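Local coordinates for metallophosphoesterase TT1561-like domain-containing protein (Aquifex aeolicus, PDB 2YVT), which is of unknown function but has the fold of calcineurin-like metallophosphoesterases, without it being known whether it hydrolyses phosphoesters, at residues A[16-19]-A[20-23]; A[43-46]-A[47-50]; A[53-57]-A[58-62]; A[66-69]-A[70-73]. One frame throughout, in Å; residues are numbered along the deposited sequence.

Interaction 1. Residues A[16-19]-A[20-23]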
loop_
_atom_site.group_PDB
_atom_site.type_symbol
_atom_site.label_atom_id
_atom_site.label_comp_id
_atom_site.label_asym_id
_atom_site.label_seq_id
_atom_site.Cartn_x
_atom_site.Cartn_y
_atom_site.Cartn_z
ATOM N N GLU A 16 -2.646 5.131 -11.458
ATOM C CA GLU A 16 -2.108 5.744 -12.680
ATOM C C GLU A 16 -2.445 7.240 -12.842
ATOM O O GLU A 16 -2.510 7.751 -13.968
ATOM C CB GLU A 16 -2.540 4.936 -13.913
ATOM C CG GLU A 16 -2.222 3.453 -13.792
ATOM C CD GLU A 16 -2.601 2.639 -15.009
ATOM O OE1 GLU A 16 -2.852 3.216 -16.104
ATOM O OE2 GLU A 16 -2.651 1.401 -14.850
ATOM N N ARG A 17 -2.644 7.936 -11.722
ATOM C CA ARG A 17 -2.993 9.360 -11.752
ATOM C C ARG A 17 -1.762 10.265 -11.799
ATOM O O ARG A 17 -1.505 11.085 -10.908
ATOM C CB ARG A 17 -3.982 9.734 -10.634
ATOM C CG ARG A 17 -5.349 9.024 -10.769
ATOM C CD ARG A 17 -6.029 9.308 -12.128
ATOM N NE ARG A 17 -6.291 10.738 -12.279
ATOM C CZ ARG A 17 -7.355 11.353 -11.762
ATOM N NH1 ARG A 17 -8.276 10.654 -11.102
ATOM N NH2 ARG A 17 -7.508 12.659 -11.917
ATOM N N PHE A 18 -0.996 10.106 -12.869
ATOM C CA PHE A 18 0.193 10.925 -13.063
ATOM C C PHE A 18 -0.166 12.406 -13.145
ATOM O O PHE A 18 0.641 13.258 -12.757
ATOM C CB PHE A 18 0.961 10.489 -14.316
ATOM C CG PHE A 18 1.392 9.049 -14.280
ATOM C CD1 PHE A 18 2.548 8.684 -13.596
ATOM C CD2 PHE A 18 0.635 8.058 -14.902
ATOM C CE1 PHE A 18 2.948 7.360 -13.531
ATOM C CE2 PHE A 18 1.033 6.717 -14.850
ATOM C CZ PHE A 18 2.197 6.374 -14.167
ATOM N N ASP A 19 -1.380 12.695 -13.632
ATOM C CA ASP A 19 -1.876 14.073 -13.746
ATOM C C ASP A 19 -1.952 14.782 -12.394
ATOM O O ASP A 19 -1.938 16.010 -12.339
ATOM C CB ASP A 19 -3.255 14.111 -14.427
ATOM C CG ASP A 19 -4.319 13.316 -13.668
ATOM O OD1 ASP A 19 -4.092 12.118 -13.394
ATOM O OD2 ASP A 19 -5.399 13.883 -13.375
ATOM N N LEU A 20 -2.053 14.004 -11.313
ATOM C CA LEU A 20 -2.126 14.571 -9.968
ATOM C C LEU A 20 -0.781 14.760 -9.260
ATOM O O LEU A 20 -0.721 15.367 -8.190
ATOM C CB LEU A 20 -3.069 13.738 -9.102
ATOM C CG LEU A 20 -4.502 13.625 -9.634
ATOM C CD1 LEU A 20 -5.325 12.787 -8.671
ATOM C CD2 LEU A 20 -5.134 15.006 -9.845
ATOM N N LEU A 21 0.299 14.265 -9.866
ATOM C CA LEU A 21 1.611 14.359 -9.228
ATOM C C LEU A 21 2.126 15.793 -9.039
ATOM O O LEU A 21 2.757 16.073 -8.017
ATOM C CB LEU A 21 2.639 13.438 -9.899
ATOM C CG LEU A 21 2.397 11.942 -9.637
ATOM C CD1 LEU A 21 3.415 11.098 -10.396
ATOM C CD2 LEU A 21 2.415 11.604 -8.142
ATOM N N PRO A 22 1.854 16.706 -10.001
ATOM C CA PRO A 22 2.219 18.109 -9.719
ATOM C C PRO A 22 1.632 18.675 -8.420
ATOM O O PRO A 22 2.315 19.435 -7.711
ATOM C CB PRO A 22 1.687 18.862 -10.944
ATOM C CG PRO A 22 1.735 17.839 -12.037
ATOM C CD PRO A 22 1.312 16.552 -11.366
ATOM N N LYS A 23 0.401 18.293 -8.086
ATOM C CA LYS A 23 -0.185 18.754 -6.826
ATOM C C LYS A 23 0.483 18.076 -5.633
ATOM O O LYS A 23 0.720 18.712 -4.602
ATOM C CB LYS A 23 -1.703 18.576 -6.817
ATOM C CG LYS A 23 -2.401 19.669 -7.631
ATOM C CD LYS A 23 -3.897 19.480 -7.690
ATOM C CE LYS A 23 -4.532 20.503 -8.647
ATOM N NZ LYS A 23 -4.541 21.893 -8.097
#

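Interaction 2. Residues A[43-46]-A[47-50]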
loop_
_atom_site.group_PDB
_atom_site.type_symbol
_atom_site.label_atom_id
_atom_site.label_comp_id
_atom_site.label_asym_id
_atom_site.label_seq_id
_atom_site.Cartn_x
_atom_site.Cartn_y
_atom_site.Cartn_z
ATOM N N LEU A 43 -1.433 0.446 -10.272
ATOM C CA LEU A 43 -2.054 0.203 -11.579
ATOM C C LEU A 43 -3.568 0.088 -11.515
ATOM O O LEU A 43 -4.144 -0.190 -10.462
ATOM C CB LEU A 43 -1.526 -1.106 -12.162
ATOM C CG LEU A 43 -0.019 -1.208 -12.381
ATOM C CD1 LEU A 43 0.325 -2.583 -12.934
ATOM C CD2 LEU A 43 0.477 -0.095 -13.310
ATOM N N LYS A 44 -4.204 0.302 -12.664
ATOM C CA LYS A 44 -5.597 -0.075 -12.843
ATOM C C LYS A 44 -5.660 -1.581 -13.131
ATOM O O LYS A 44 -6.230 -2.338 -12.345
ATOM C CB LYS A 44 -6.234 0.727 -13.970
ATOM C CG LYS A 44 -6.274 2.226 -13.737
ATOM C CD LYS A 44 -7.397 2.826 -14.576
ATOM C CE LYS A 44 -6.915 3.950 -15.444
ATOM N NZ LYS A 44 -8.013 4.360 -16.372
ATOM N N ASN A 45 -5.065 -2.000 -14.254
ATOM C CA ASN A 45 -4.844 -3.416 -14.574
ATOM C C ASN A 45 -6.142 -4.222 -14.576
ATOM O O ASN A 45 -6.204 -5.341 -14.056
ATOM C CB ASN A 45 -3.826 -4.016 -13.584
ATOM C CG ASN A 45 -2.919 -5.071 -14.214
ATOM O OD1 ASN A 45 -2.954 -5.325 -15.423
ATOM N ND2 ASN A 45 -2.071 -5.673 -13.379
ATOM N N GLU A 46 -7.184 -3.642 -15.173
ATOM C CA GLU A 46 -8.534 -4.195 -15.084
ATOM C C GLU A 46 -8.697 -5.532 -15.801
ATOM O O GLU A 46 -9.403 -6.419 -15.312
ATOM C CB GLU A 46 -9.541 -3.184 -15.635
ATOM C CG GLU A 46 -9.656 -1.921 -14.798
ATOM C CD GLU A 46 -10.702 -0.956 -15.327
ATOM O OE1 GLU A 46 -11.794 -1.418 -15.738
ATOM O OE2 GLU A 46 -10.427 0.269 -15.329
ATOM N N ALA A 47 -8.042 -5.672 -16.951
ATOM C CA ALA A 47 -8.188 -6.873 -17.767
ATOM C C ALA A 47 -7.700 -8.110 -17.026
ATOM O O ALA A 47 -8.343 -9.160 -17.060
ATOM C CB ALA A 47 -7.460 -6.715 -19.084
ATOM N N LEU A 48 -6.568 -7.990 -16.335
ATOM C CA LEU A 48 -6.050 -9.148 -15.612
ATOM C C LEU A 48 -7.010 -9.574 -14.510
ATOM O O LEU A 48 -7.276 -10.764 -14.334
ATOM C CB LEU A 48 -4.655 -8.870 -15.034
ATOM C CG LEU A 48 -3.461 -9.299 -15.891
ATOM C CD1 LEU A 48 -3.428 -8.518 -17.194
ATOM C CD2 LEU A 48 -2.164 -9.100 -15.115
ATOM N N GLU A 49 -7.524 -8.598 -13.760
ATOM C CA GLU A 49 -8.411 -8.906 -12.652
ATOM C C GLU A 49 -9.693 -9.552 -13.157
ATOM O O GLU A 49 -10.147 -10.542 -12.590
ATOM C CB GLU A 49 -8.743 -7.660 -11.836
ATOM C CG GLU A 49 -9.669 -7.959 -10.682
ATOM C CD GLU A 49 -9.753 -6.827 -9.692
ATOM O OE1 GLU A 49 -9.686 -5.644 -10.103
ATOM O OE2 GLU A 49 -9.891 -7.134 -8.493
ATOM N N LYS A 50 -10.252 -9.000 -14.230
ATOM C CA LYS A 50 -11.493 -9.534 -14.784
ATOM C C LYS A 50 -11.319 -10.966 -15.276
ATOM O O LYS A 50 -12.188 -11.801 -15.037
ATOM C CB LYS A 50 -12.028 -8.652 -15.913
ATOM C CG LYS A 50 -12.666 -7.351 -15.442
ATOM C CD LYS A 50 -13.245 -6.579 -16.620
ATOM C CE LYS A 50 -13.710 -5.193 -16.203
ATOM N NZ LYS A 50 -14.993 -5.236 -15.447
HETATM O O HOH W 1 -8.870 -2.848 -11.647
HETATM O O HOH W 2 -4.959 -5.534 -17.278
#

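Interaction 3. Residues A[53-57]-A[58-62]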
loop_
_atom_site.group_PDB
_atom_site.type_symbol
_atom_site.label_atom_id
_atom_site.label_comp_id
_atom_site.label_asym_id
_atom_site.label_seq_id
_atom_site.Cartn_x
_atom_site.Cartn_y
_atom_site.Cartn_z
ATOM N N GLU A 53 -11.195 -13.255 -12.173
ATOM C CA GLU A 53 -12.498 -13.406 -11.519
ATOM C C GLU A 53 -13.465 -14.218 -12.378
ATOM O O GLU A 53 -14.131 -15.118 -11.870
ATOM C CB GLU A 53 -13.109 -12.052 -11.120
ATOM C CG GLU A 53 -12.292 -11.247 -10.081
ATOM C CD GLU A 53 -12.046 -11.973 -8.754
ATOM O OE1 GLU A 53 -12.765 -12.949 -8.426
ATOM O OE2 GLU A 53 -11.114 -11.558 -8.023
ATOM N N ARG A 54 -13.509 -13.921 -13.677
ATOM C CA ARG A 54 -14.364 -14.660 -14.611
ATOM C C ARG A 54 -13.996 -16.137 -14.652
ATOM O O ARG A 54 -14.874 -17.002 -14.618
ATOM C CB ARG A 54 -14.266 -14.080 -16.026
ATOM C CG ARG A 54 -14.926 -12.720 -16.215
ATOM C CD ARG A 54 -16.441 -12.781 -16.041
ATOM N NE ARG A 54 -17.100 -13.658 -17.017
ATOM C CZ ARG A 54 -17.530 -13.283 -18.221
ATOM N NH1 ARG A 54 -17.374 -12.035 -18.651
ATOM N NH2 ARG A 54 -18.114 -14.174 -19.011
ATOM N N ALA A 55 -12.693 -16.419 -14.705
ATOM C CA ALA A 55 -12.225 -17.799 -14.768
ATOM C C ALA A 55 -12.623 -18.566 -13.519
ATOM O O ALA A 55 -13.090 -19.696 -13.608
ATOM C CB ALA A 55 -10.718 -17.860 -14.983
ATOM N N HIS A 56 -12.458 -17.948 -12.352
ATOM C CA HIS A 56 -12.804 -18.631 -11.124
ATOM C C HIS A 56 -14.306 -18.835 -10.955
ATOM O O HIS A 56 -14.729 -19.898 -10.524
ATOM C CB HIS A 56 -12.131 -17.975 -9.920
ATOM C CG HIS A 56 -10.684 -18.339 -9.809
ATOM N ND1 HIS A 56 -10.234 -19.342 -8.975
ATOM C CD2 HIS A 56 -9.596 -17.893 -10.482
ATOM C CE1 HIS A 56 -8.926 -19.468 -9.109
ATOM N NE2 HIS A 56 -8.513 -18.602 -10.018
ATOM N N LEU A 57 -15.103 -17.838 -11.338
ATOM C CA LEU A 57 -16.559 -17.992 -11.317
ATOM C C LEU A 57 -17.044 -19.098 -12.255
ATOM O O LEU A 57 -17.986 -19.815 -11.922
ATOM C CB LEU A 57 -17.256 -16.670 -11.648
ATOM C CG LEU A 57 -17.078 -15.531 -10.635
ATOM C CD1 LEU A 57 -17.445 -14.179 -11.246
ATOM C CD2 LEU A 57 -17.865 -15.773 -9.359
ATOM N N ALA A 58 -16.390 -19.230 -13.412
ATOM C CA ALA A 58 -16.743 -20.236 -14.426
ATOM C C ALA A 58 -16.062 -21.581 -14.172
ATOM O O ALA A 58 -16.286 -22.548 -14.914
ATOM C CB ALA A 58 -16.403 -19.723 -15.822
ATOM N N ARG A 59 -15.236 -21.630 -13.123
ATOM C CA ARG A 59 -14.446 -22.818 -12.780
ATOM C C ARG A 59 -13.642 -23.319 -13.986
ATOM O O ARG A 59 -13.728 -24.491 -14.376
ATOM C CB ARG A 59 -15.334 -23.923 -12.186
ATOM C CG ARG A 59 -15.980 -23.564 -10.854
ATOM C CD ARG A 59 -16.827 -24.723 -10.337
ATOM N NE ARG A 59 -17.702 -24.340 -9.227
ATOM C CZ ARG A 59 -18.634 -25.134 -8.698
ATOM N NH1 ARG A 59 -18.819 -26.362 -9.171
ATOM N NH2 ARG A 59 -19.383 -24.702 -7.693
ATOM N N ARG A 60 -12.881 -22.408 -14.587
ATOM C CA ARG A 60 -11.994 -22.744 -15.699
ATOM C C ARG A 60 -10.594 -22.205 -15.420
ATOM O O ARG A 60 -10.412 -21.335 -14.558
ATOM C CB ARG A 60 -12.526 -22.191 -17.024
ATOM C CG ARG A 60 -12.693 -20.675 -17.041
ATOM C CD ARG A 60 -13.140 -20.174 -18.413
ATOM N NE ARG A 60 -13.281 -18.718 -18.429
ATOM C CZ ARG A 60 -12.257 -17.866 -18.489
ATOM N NH1 ARG A 60 -11.005 -18.318 -18.547
ATOM N NH2 ARG A 60 -12.477 -16.559 -18.490
ATOM N N GLU A 61 -9.620 -22.729 -16.155
ATOM C CA GLU A 61 -8.224 -22.353 -15.970
ATOM C C GLU A 61 -7.998 -20.918 -16.442
ATOM O O GLU A 61 -8.241 -20.614 -17.604
ATOM C CB GLU A 61 -7.311 -23.321 -16.735
ATOM C CG GLU A 61 -5.818 -23.097 -16.499
ATOM C CD GLU A 61 -5.403 -23.392 -15.068
ATOM O OE1 GLU A 61 -5.764 -24.473 -14.546
ATOM O OE2 GLU A 61 -4.723 -22.542 -14.465
ATOM N N PRO A 62 -7.549 -20.022 -15.539
ATOM C CA PRO A 62 -7.287 -18.649 -15.972
ATOM C C PRO A 62 -6.378 -18.578 -17.195
ATOM O O PRO A 62 -5.387 -19.311 -17.286
ATOM C CB PRO A 62 -6.620 -18.013 -14.748
ATOM C CG PRO A 62 -7.140 -18.790 -13.614
ATOM C CD PRO A 62 -7.264 -20.202 -14.103
#

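Interaction 4. Residues A[66-69]-A[70-73]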
loop_
_atom_site.group_PDB
_atom_site.type_symbol
_atom_site.label_atom_id
_atom_site.label_comp_id
_atom_site.label_asym_id
_atom_site.label_seq_id
_atom_site.Cartn_x
_atom_site.Cartn_y
_atom_site.Cartn_z
ATOM N N VAL A 66 -3.908 -13.454 -21.305
ATOM C CA VAL A 66 -4.314 -12.118 -20.842
ATOM C C VAL A 66 -3.158 -11.399 -20.131
ATOM O O VAL A 66 -2.955 -10.193 -20.316
ATOM C CB VAL A 66 -5.589 -12.179 -19.951
ATOM C CG1 VAL A 66 -5.937 -10.807 -19.399
ATOM C CG2 VAL A 66 -6.762 -12.717 -20.760
ATOM N N ILE A 67 -2.387 -12.145 -19.339
ATOM C CA ILE A 67 -1.196 -11.574 -18.713
ATOM C C ILE A 67 -0.199 -11.160 -19.789
ATOM O O ILE A 67 0.251 -10.018 -19.836
ATOM C CB ILE A 67 -0.515 -12.569 -17.740
ATOM C CG1 ILE A 67 -1.456 -12.912 -16.581
ATOM C CG2 ILE A 67 0.808 -12.001 -17.225
ATOM C CD1 ILE A 67 -0.968 -14.045 -15.688
ATOM N N HIS A 68 0.123 -12.093 -20.677
ATOM C CA HIS A 68 1.161 -11.849 -21.663
ATOM C C HIS A 68 0.843 -10.650 -22.563
ATOM O O HIS A 68 1.724 -9.831 -22.838
ATOM C CB HIS A 68 1.436 -13.128 -22.460
ATOM C CG HIS A 68 1.799 -14.299 -21.598
ATOM N ND1 HIS A 68 1.448 -15.592 -21.916
ATOM C CD2 HIS A 68 2.465 -14.370 -20.420
ATOM C CE1 HIS A 68 1.887 -16.411 -20.977
ATOM N NE2 HIS A 68 2.507 -15.694 -20.056
ATOM N N GLU A 69 -0.422 -10.511 -22.966
ATOM C CA GLU A 69 -0.810 -9.424 -23.868
ATOM C C GLU A 69 -0.871 -8.055 -23.185
ATOM O O GLU A 69 -0.902 -7.017 -23.855
ATOM C CB GLU A 69 -2.112 -9.749 -24.611
ATOM C CG GLU A 69 -3.381 -9.757 -23.773
ATOM C CD GLU A 69 -4.512 -10.540 -24.433
ATOM O OE1 GLU A 69 -5.587 -10.665 -23.815
ATOM O OE2 GLU A 69 -4.326 -11.026 -25.569
ATOM N N ASN A 70 -0.857 -8.059 -21.854
ATOM C CA ASN A 70 -0.867 -6.816 -21.083
ATOM C C ASN A 70 0.484 -6.459 -20.458
ATOM O O ASN A 70 0.625 -5.398 -19.852
ATOM C CB ASN A 70 -1.975 -6.864 -20.020
ATOM C CG ASN A 70 -3.357 -6.668 -20.613
ATOM O OD1 ASN A 70 -4.126 -7.620 -20.769
ATOM N ND2 ASN A 70 -3.673 -5.433 -20.974
ATOM N N GLU A 71 1.479 -7.330 -20.622
ATOM C CA GLU A 71 2.789 -7.123 -20.002
ATOM C C GLU A 71 3.466 -5.825 -20.422
ATOM O O GLU A 71 4.046 -5.142 -19.581
ATOM C CB GLU A 71 3.724 -8.312 -20.252
ATOM C CG GLU A 71 3.434 -9.499 -19.365
ATOM C CD GLU A 71 4.348 -10.675 -19.635
ATOM O OE1 GLU A 71 5.383 -10.494 -20.317
ATOM O OE2 GLU A 71 4.031 -11.783 -19.155
ATOM N N HIS A 72 3.397 -5.476 -21.711
ATOM C CA HIS A 72 4.030 -4.247 -22.170
ATOM C C HIS A 72 3.466 -3.016 -21.445
ATOM O O HIS A 72 4.238 -2.173 -20.960
ATOM C CB HIS A 72 3.924 -4.090 -23.690
ATOM C CG HIS A 72 4.672 -2.903 -24.214
ATOM N ND1 HIS A 72 4.080 -1.673 -24.393
ATOM C CD2 HIS A 72 5.972 -2.749 -24.560
ATOM C CE1 HIS A 72 4.977 -0.814 -24.845
ATOM N NE2 HIS A 72 6.135 -1.442 -24.953
ATOM N N TYR A 73 2.135 -2.940 -21.360
ATOM C CA TYR A 73 1.438 -1.863 -20.627
ATOM C C TYR A 73 1.832 -1.837 -19.147
ATOM O O TYR A 73 2.137 -0.775 -18.594
ATOM C CB TYR A 73 -0.093 -1.980 -20.784
ATOM C CG TYR A 73 -0.898 -1.639 -19.530
ATOM C CD1 TYR A 73 -1.072 -0.315 -19.121
ATOM C CD2 TYR A 73 -1.488 -2.650 -18.761
ATOM C CE1 TYR A 73 -1.803 -0.001 -17.971
ATOM C CE2 TYR A 73 -2.228 -2.350 -17.599
ATOM C CZ TYR A 73 -2.377 -1.025 -17.218
ATOM O OH TYR A 73 -3.107 -0.715 -16.088
HETATM O O HOH W 3 2.483 -7.251 -23.808
HETATM O O HOH W 4 0.451 -4.412 -23.286
#

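Interaction 1. Residues A[16-19]-A[20-23]
Leu20 N donates to Arg17 O (3.0 Å) and Leu21 N to Phe18 O (3.1 Å), two successive i to i-3 bonds of a 3-10 turn that leads the loop after strand 7-12 into helix 21-31. Both donors stand well above the plane of the carbonyl they reach. Arg17 is also the centre of an inverse gamma turn, closed by a weak bond from Phe18 N to Glu16 O. Glu16 OE2 accepts from Lys44 N and is hydrogen-bonded to Tyr73 OH. The Arg17 side chain, bent at chi2 and chi3, bends round to grip Asp19 side-on: NE meets OD1 and NH2 meets OD2, both at 2.8 Å and nearly in the guanidinium plane, each on the syn lone pair of its oxygen. This two-pronged salt bridge engages both carboxylate oxygens and fixes the rotation of both groups. With chi1 at 60°, Asp19 CG sits between its own backbone N and carbonyl carbon, alongside Leu20. Leu20 then covers the guanidinium, CD1 lying 3.9 Å above one face, over its centre. On another side of the turn Phe18 and Leu21 run side by side, CD1 to CD1 at 4.1 Å; Lys80 makes a cation-pi contact with the Phe18 ring, and Phe14 meets it edge-to-face. Pro22 has no N-H to offer the turn, and its CD rests 3.4 Å from Asp19 O.

Interaction 2. Residues A[43-46]-A[47-50]
Lys50 N bonds to Glu46 O at 2.9 Å, nearly along the C=O axis, in the first turn of helix 46-57, which the chain enters through Asn45, a residue with positive phi (57°). Asn45 holds the N-cap position, yet its side chain makes no direct capping bond. Water 2 does that work at second hand: it donates to Asn45 OD1 (2.7 Å) and accepts from Leu48 N (3.1 Å). The amide also lies across the Leu48 side chain, OD1 being 3.7 Å from CD1 and ND2 3.8 Å from CD2. ND2 points into a neighbouring loop, where it bonds to Asn99 O and, weakly, to Ala101 O. The start of the helix is thus fastened to the loop between strand 91-95 and helix 103-112, whose Lys98-Asn99-Asp100 run probably occupies the place of the Gly-Asn-His-Asp/Glu motif of metallophosphoesterases without keeping its Asn and His. An alanine in place of Asn45 would probably leave Asn99 O without this donor and let water 2 slip from Leu48 N. Glu49, its CG anti to the backbone N (chi1 180°), extends to the same loop: OE1 bonds to Asn99 ND2 and takes a longer bond from water 1 (3.3 Å), which also donates to Lys44 O. On the exposed side, Lys50 packs its methylene CG 3.4 Å from Glu46 O, while its NZ stays 5.0 Å from Glu46 OE1, where a loose attraction between opposite charges is possible, though the charged atoms do not touch.

Interaction 3. Residues A[53-57]-A[58-62]
Arg60 N reaches back to Ala55 O in an almost straight bond of 2.9 Å (N-H...O angle 176°), and Arg59 N makes a weak one to His56 O at 3.2 Å. Together with the positive phi of Arg59, these two bonds define a Schellman motif, which ends helix 46-57 and turns the chain away from its axis. One residue earlier Ala58 N still bonds to Arg54 O at 3.0 Å in the helical manner, so the carbonyls of Arg54, Ala55 and His56 all keep donors, that of His56 a weak one. The Arg60 side chain then folds back over the turn it has just closed. Its CG lies between the backbone N and the carbonyl carbon (chi1 59°), which directs the extended chain along Ala55 and lays the guanidinium flat on it: Ala55 CA is 3.7 Å above one face, over the centre, and NH1 comes within 3.6 Å of Ala55 CB. The charge itself is met by Glu51, one turn further back, in a salt bridge through NH1. Beyond Arg60, Pro62 brings its ring against the same alanine, CG to Ala55 CB 3.9 Å, and the same CG lies 3.9 Å from His56 NE2. The His56 ring also meets Tyr52, their planes inclined at about 45°. All this forms the far end of helix 46-57, where the chain turns through a short, largely exposed loop into helix 65-86.

Interaction 4. Residues A[66-69]-A[70-73]
The Glu71 side chain lies back along the preceding turn, against Ile67 and His68. Its CB lies 3.6 Å from His68 O. CG, placed beside the backbone N and anti to the carbonyl carbon (chi1 -78°), comes within 3.3 Å of Ile67 O, and from there the chain runs straight out. CD passes 4.0 Å from His68 CA, and OE2 ends at the edge of the imidazole, in the ring plane, 3.3 Å from CD2. Carboxylate and ring stand perpendicular, and a single oxygen, OE2, faces the C-H edge; on another side OE2 touches Ile67 CG2. With an alanine here, that edge of His68 is likely to lose its acidic neighbour and the ring to become freer to turn. The backbone beneath is a kink in helix 65-86. Asn70 N divides itself between Ile67 O (3.0 Å) and, weakly, Val66 O, while Glu71 N makes a weak bond to His68 O. In the next step the direct bonds fail and two waters enter the helix: water 3 donates to His68 O and accepts from His72 N, both at 2.9 Å, and water 4 likewise joins Glu69 O to Tyr73 N. The opened carbonyls and amides thus remain paired through solvent on one side of the kink. On the side toward helix 46-57, Val66 and Asn70 lie side by side and rest against Leu48.

In the fold
Each of the four contacts closes one short local turn; along the chain they follow in series, and none nests or crosses. Interaction 1 leads from strand 7-12 into helix 21-31, interaction 2 from the loop after strand 35-39 into helix 46-57. Interaction 3 ends that helix, and interaction 4 is an early part of helix 65-86. Glu16 OE2 joins three of them, with probable hydrogen bonds to Lys44 N and Tyr73 OH; Tyr73 OH also meets Asn45 N. The packing of helix 46-57 on helix 65-86 brings interactions 2 and 4 to about 10 Å between centres. Interaction 3 lies farthest from interaction 1, nearest atoms about 17 Å apart.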